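Local coordinates for protein aspartate aminotransferase (Rhodobacter sphaeroides, PDB 3NRA) that probably catalyses the pyridoxal 5'-phosphate-dependent transfer of the amino group of L-aspartate to 2-oxoglutarate, giving oxaloacetate and L-glutamate, at residues 79-82 against 83-87; 355-358 against 359-363. All blocks are in the same frame, centred on the assembly; numbering follows the deposited sequence.

Interaction 1: 79-82 against 83-87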
loop_
_atom_site.group_PDB
_atom_site.type_symbol
_atom_site.label_atom_id
_atom_site.label_comp_id
_atom_site.label_asym_id
_atom_site.label_seq_id
_atom_site.Cartn_x
_atom_site.Cartn_y
_atom_site.Cartn_z
ATOM N N GLY B 79 -0.904 -0.713 12.982
ATOM C CA GLY B 79 -0.131 -1.948 13.083
ATOM C C GLY B 79 -0.439 -2.659 14.373
ATOM O O GLY B 79 -0.866 -2.038 15.336
ATOM N N ASP B 80 -0.195 -3.961 14.387
ATOM C CA ASP B 80 -0.380 -4.802 15.572
ATOM C C ASP B 80 0.257 -4.167 16.845
ATOM O O ASP B 80 1.432 -3.792 16.849
ATOM C CB ASP B 80 0.178 -6.212 15.310
ATOM C CG ASP B 80 0.027 -7.146 16.529
ATOM O OD1 ASP B 80 0.794 -6.997 17.521
ATOM O OD2 ASP B 80 -0.853 -8.007 16.502
ATOM N N LEU B 81 -0.549 -4.014 17.887
ATOM C CA LEU B 81 -0.114 -3.361 19.127
ATOM C C LEU B 81 1.038 -4.107 19.809
ATOM O O LEU B 81 2.034 -3.516 20.160
ATOM C CB LEU B 81 -1.288 -3.245 20.099
ATOM C CG LEU B 81 -1.056 -2.449 21.405
ATOM C CD1 LEU B 81 -0.682 -0.983 21.117
ATOM C CD2 LEU B 81 -2.327 -2.536 22.305
ATOM N N GLY B 82 0.888 -5.411 19.981
ATOM C CA GLY B 82 1.955 -6.232 20.580
ATOM C C GLY B 82 3.307 -6.089 19.860
ATOM O O GLY B 82 4.348 -6.013 20.504
ATOM N N ILE B 83 3.277 -5.983 18.532
ATOM C CA ILE B 83 4.498 -5.889 17.738
ATOM C C ILE B 83 5.078 -4.471 17.851
ATOM O O ILE B 83 6.287 -4.289 18.010
ATOM C CB ILE B 83 4.244 -6.330 16.259
ATOM C CG1 ILE B 83 3.847 -7.817 16.233
ATOM C CG2 ILE B 83 5.503 -6.134 15.395
ATOM C CD1 ILE B 83 3.326 -8.290 14.926
ATOM N N ARG B 84 4.218 -3.471 17.850
ATOM C CA ARG B 84 4.695 -2.114 18.114
ATOM C C ARG B 84 5.381 -1.973 19.489
ATOM O O ARG B 84 6.468 -1.395 19.585
ATOM C CB ARG B 84 3.574 -1.116 17.976
ATOM C CG ARG B 84 3.317 -0.747 16.557
ATOM C CD ARG B 84 2.348 0.364 16.467
ATOM N NE ARG B 84 0.989 -0.101 16.712
ATOM C CZ ARG B 84 0.086 0.458 17.539
ATOM N NH1 ARG B 84 0.358 1.551 18.274
ATOM N NH2 ARG B 84 -1.127 -0.083 17.609
ATOM N N ASP B 85 4.775 -2.558 20.524
ATOM C CA ASP B 85 5.372 -2.592 21.850
ATOM C C ASP B 85 6.723 -3.337 21.909
ATOM O O ASP B 85 7.597 -2.949 22.663
ATOM C CB ASP B 85 4.394 -3.209 22.868
ATOM C CG ASP B 85 3.214 -2.290 23.197
ATOM O OD1 ASP B 85 3.295 -1.056 22.932
ATOM O OD2 ASP B 85 2.209 -2.809 23.742
ATOM N N LEU B 86 6.862 -4.414 21.144
ATOM C CA LEU B 86 8.156 -5.114 21.022
ATOM C C LEU B 86 9.175 -4.233 20.286
ATOM O O LEU B 86 10.336 -4.193 20.652
ATOM C CB LEU B 86 8.026 -6.435 20.260
ATOM C CG LEU B 86 7.903 -7.759 21.001
ATOM C CD1 LEU B 86 7.716 -8.879 19.951
ATOM C CD2 LEU B 86 9.131 -8.073 21.932
ATOM N N LEU B 87 8.741 -3.561 19.228
ATOM C CA LEU B 87 9.687 -2.882 18.330
ATOM C C LEU B 87 10.237 -1.575 18.898
ATOM O O LEU B 87 11.411 -1.258 18.695
ATOM C CB LEU B 87 9.058 -2.624 16.976
ATOM C CG LEU B 87 8.921 -3.780 15.982
ATOM C CD1 LEU B 87 8.357 -3.187 14.632
ATOM C CD2 LEU B 87 10.217 -4.502 15.738
#

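Interaction 2: 355-358 against 359-363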
loop_
_atom_site.group_PDB
_atom_site.type_symbol
_atom_site.label_atom_id
_atom_site.label_comp_id
_atom_site.label_asym_id
_atom_site.label_seq_id
_atom_site.Cartn_x
_atom_site.Cartn_y
_atom_site.Cartn_z
ATOM N N VAL B 355 23.356 2.037 -21.113
ATOM C CA VAL B 355 22.583 1.144 -20.208
ATOM C C VAL B 355 21.909 -0.012 -20.987
ATOM O O VAL B 355 21.973 -1.157 -20.570
ATOM C CB VAL B 355 21.510 1.924 -19.404
ATOM C CG1 VAL B 355 20.508 0.951 -18.747
ATOM C CG2 VAL B 355 22.173 2.839 -18.360
ATOM N N LYS B 356 21.328 0.297 -22.147
ATOM C CA LYS B 356 20.755 -0.735 -23.014
ATOM C C LYS B 356 21.831 -1.689 -23.519
ATOM O O LYS B 356 21.636 -2.895 -23.529
ATOM C CB LYS B 356 20.027 -0.108 -24.179
ATOM C CG LYS B 356 18.783 0.694 -23.756
ATOM C CD LYS B 356 18.144 1.428 -24.915
ATOM C CE LYS B 356 16.820 2.106 -24.476
ATOM N NZ LYS B 356 15.950 2.434 -25.656
ATOM N N ILE B 357 22.986 -1.136 -23.878
ATOM C CA ILE B 357 24.099 -1.914 -24.403
ATOM C C ILE B 357 24.708 -2.858 -23.339
ATOM O O ILE B 357 25.066 -3.989 -23.636
ATOM C CB ILE B 357 25.170 -0.950 -25.038
ATOM C CG1 ILE B 357 24.669 -0.472 -26.408
ATOM C CG2 ILE B 357 26.528 -1.608 -25.164
ATOM C CD1 ILE B 357 25.431 0.674 -26.988
ATOM N N LEU B 358 24.768 -2.409 -22.099
ATOM C CA LEU B 358 25.218 -3.264 -20.993
ATOM C C LEU B 358 24.352 -4.510 -20.848
ATOM O O LEU B 358 24.862 -5.601 -20.618
ATOM C CB LEU B 358 25.206 -2.498 -19.683
ATOM C CG LEU B 358 26.325 -1.531 -19.439
ATOM C CD1 LEU B 358 26.100 -0.845 -18.081
ATOM C CD2 LEU B 358 27.729 -2.239 -19.490
ATOM N N ARG B 359 23.048 -4.334 -21.013
ATOM C CA ARG B 359 22.105 -5.430 -20.962
ATOM C C ARG B 359 22.234 -6.334 -22.210
ATOM O O ARG B 359 22.337 -7.557 -22.087
ATOM C CB ARG B 359 20.678 -4.875 -20.839
ATOM C CG ARG B 359 19.630 -5.913 -20.707
ATOM C CD ARG B 359 18.390 -5.359 -20.077
ATOM N NE ARG B 359 17.382 -6.419 -19.888
ATOM C CZ ARG B 359 16.301 -6.633 -20.665
ATOM N NH1 ARG B 359 16.018 -5.850 -21.723
ATOM N NH2 ARG B 359 15.471 -7.633 -20.362
ATOM N N LEU B 360 22.290 -5.716 -23.384
ATOM C CA LEU B 360 22.433 -6.461 -24.665
ATOM C C LEU B 360 23.735 -7.271 -24.762
ATOM O O LEU B 360 23.710 -8.450 -25.121
ATOM C CB LEU B 360 22.369 -5.500 -25.845
ATOM C CG LEU B 360 21.904 -6.132 -27.141
ATOM C CD1 LEU B 360 20.377 -6.199 -27.133
ATOM C CD2 LEU B 360 22.425 -5.348 -28.370
ATOM N N GLN B 361 24.860 -6.649 -24.416
ATOM C CA GLN B 361 26.199 -7.239 -24.683
ATOM C C GLN B 361 26.924 -7.830 -23.447
ATOM O O GLN B 361 27.941 -8.489 -23.609
ATOM C CB GLN B 361 27.098 -6.178 -25.325
ATOM C CG GLN B 361 26.598 -5.688 -26.688
ATOM C CD GLN B 361 27.690 -5.020 -27.475
ATOM O OE1 GLN B 361 28.242 -3.980 -27.054
ATOM N NE2 GLN B 361 28.047 -5.617 -28.608
ATOM N N ALA B 362 26.429 -7.533 -22.232
ATOM C CA ALA B 362 26.995 -8.070 -20.970
ATOM C C ALA B 362 25.978 -8.784 -20.061
ATOM O O ALA B 362 26.350 -9.268 -18.993
ATOM C CB ALA B 362 27.669 -6.949 -20.185
ATOM N N GLY B 363 24.711 -8.832 -20.454
ATOM C CA GLY B 363 23.651 -9.339 -19.573
ATOM C C GLY B 363 23.668 -8.684 -18.191
ATOM O O GLY B 363 23.491 -9.349 -17.190
#

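Interaction 1: 79-82 against 83-87
Arg84 reaches back along the chain to hold the carbonyl of Gly79, and this grip forms the tight, buried side of the contact. Arg84 NE and NH2 both donate to the one oxygen, each 3.0 Å from Gly79 O, the two N-H directions about equally bent. The oxygen lies close to the guanidinium plane, with NH2 nearly in line with the C=O bond and NE well above the carbonyl plane. A bend at chi3 (-76°) folds the arginine toward the loop. Over one face of the guanidinium sits Leu81, whose CD1 is 3.6 Å from Arg84 NH2. The group is held further by a salt bridge from NH2 to Glu76 and a hydrogen bond from NH1 to Ala101 O. The grip ties the loop residue Gly79 to the first turn of helix 81-95, for which Asp80 is the N-cap: Asp80 OD1 accepts from Ile83 N at 2.9 Å through the anti lone pair, and its CB and CG rest on Ile83 CD1, the side chains crossing at about a right angle. Ile83 itself is buried against Ile107 of strand 105-108. Toward solvent the contact thins. Gly82 and Leu86 are exposed, linked mainly by the backbone bond from Leu86 N to Gly82 O. Asp85 N donates a nearly straight bond to Leu81 O (2.9 Å), but its carboxylate merely touches Leu81 CG and forms a salt bridge through OD1 with Arg102.

Interaction 2: 355-358 against 359-363
Ile357 and Gln361 lie side by side one turn apart near the end of helix 351-362, pointing the same way, and Gln361 OE1 comes within 3.5 Å of Ile357 CG2. That touch is van der Waals in kind; the amide finds its polar partners beyond the helix, OE1 accepting from Tyr405 OH and NE2 donating to Arg33 O. With CG anti to the carbonyl carbon (chi1 -63°) and the chain extended beyond it, the buried amide reaches both, while Ile357 also packs on Tyr405. The backbone of Gln361 is paired as well, since Gln361 N donates to Ile357 O at 2.8 Å in a fairly straight bond. Leu360 N meets Lys356 O at 2.9 Å, with the donor in the carbonyl plane. The preceding bond, from Arg359 N to Val355 O, is weak at 3.4 Å. At the C-terminal end the pattern changes: Ala362 N is 3.0 Å from Leu358 O but stands 43° above the carbonyl plane, and its N-H is turned well off line, at 133°. Ala362 CB is pressed close to the same carbonyl, 3.1 Å from Leu358 O. Gly363 then leaves the helix with positive phi, its N giving a weak bond to Arg359 O, and the chain passes directly into strand 364-368. On the buried side Leu358 and Ala362 both pack on Leu401 of helix 388-404, whose Arg397 donates to Ala362 O. Arg359, on the exposed side, extends away from the turn and hydrogen-bonds through NH1 to OE1 of Gln23. The last turn therefore relies on outside partners as well as its own: the side-chain amide of Gln361 and the carbonyl of Ala362 are satisfied by residues distant in sequence, which ties the helix end to the N-terminal segment and the C-terminal helix.

The two contacts lie at the N-terminal end of one helix and the C-terminal end of another, on opposite sides of the chain's centre, their own centres about 45 Å apart and their nearest atoms about 36 Å. Interaction 1 comes first in sequence, at the start of helix 81-95, which packs on strand 105-108 at the edge of the seven-stranded sheet. Interaction 2 follows far later, at the close of helix 351-362, where the chain turns into strand 364-368 of the small four-stranded sheet. In this aminotransferase family these sheets belong to the large cofactor-binding domain and the small domain respectively, so each contact lies at a helix end in a different part of the subunit, without direct touch between them.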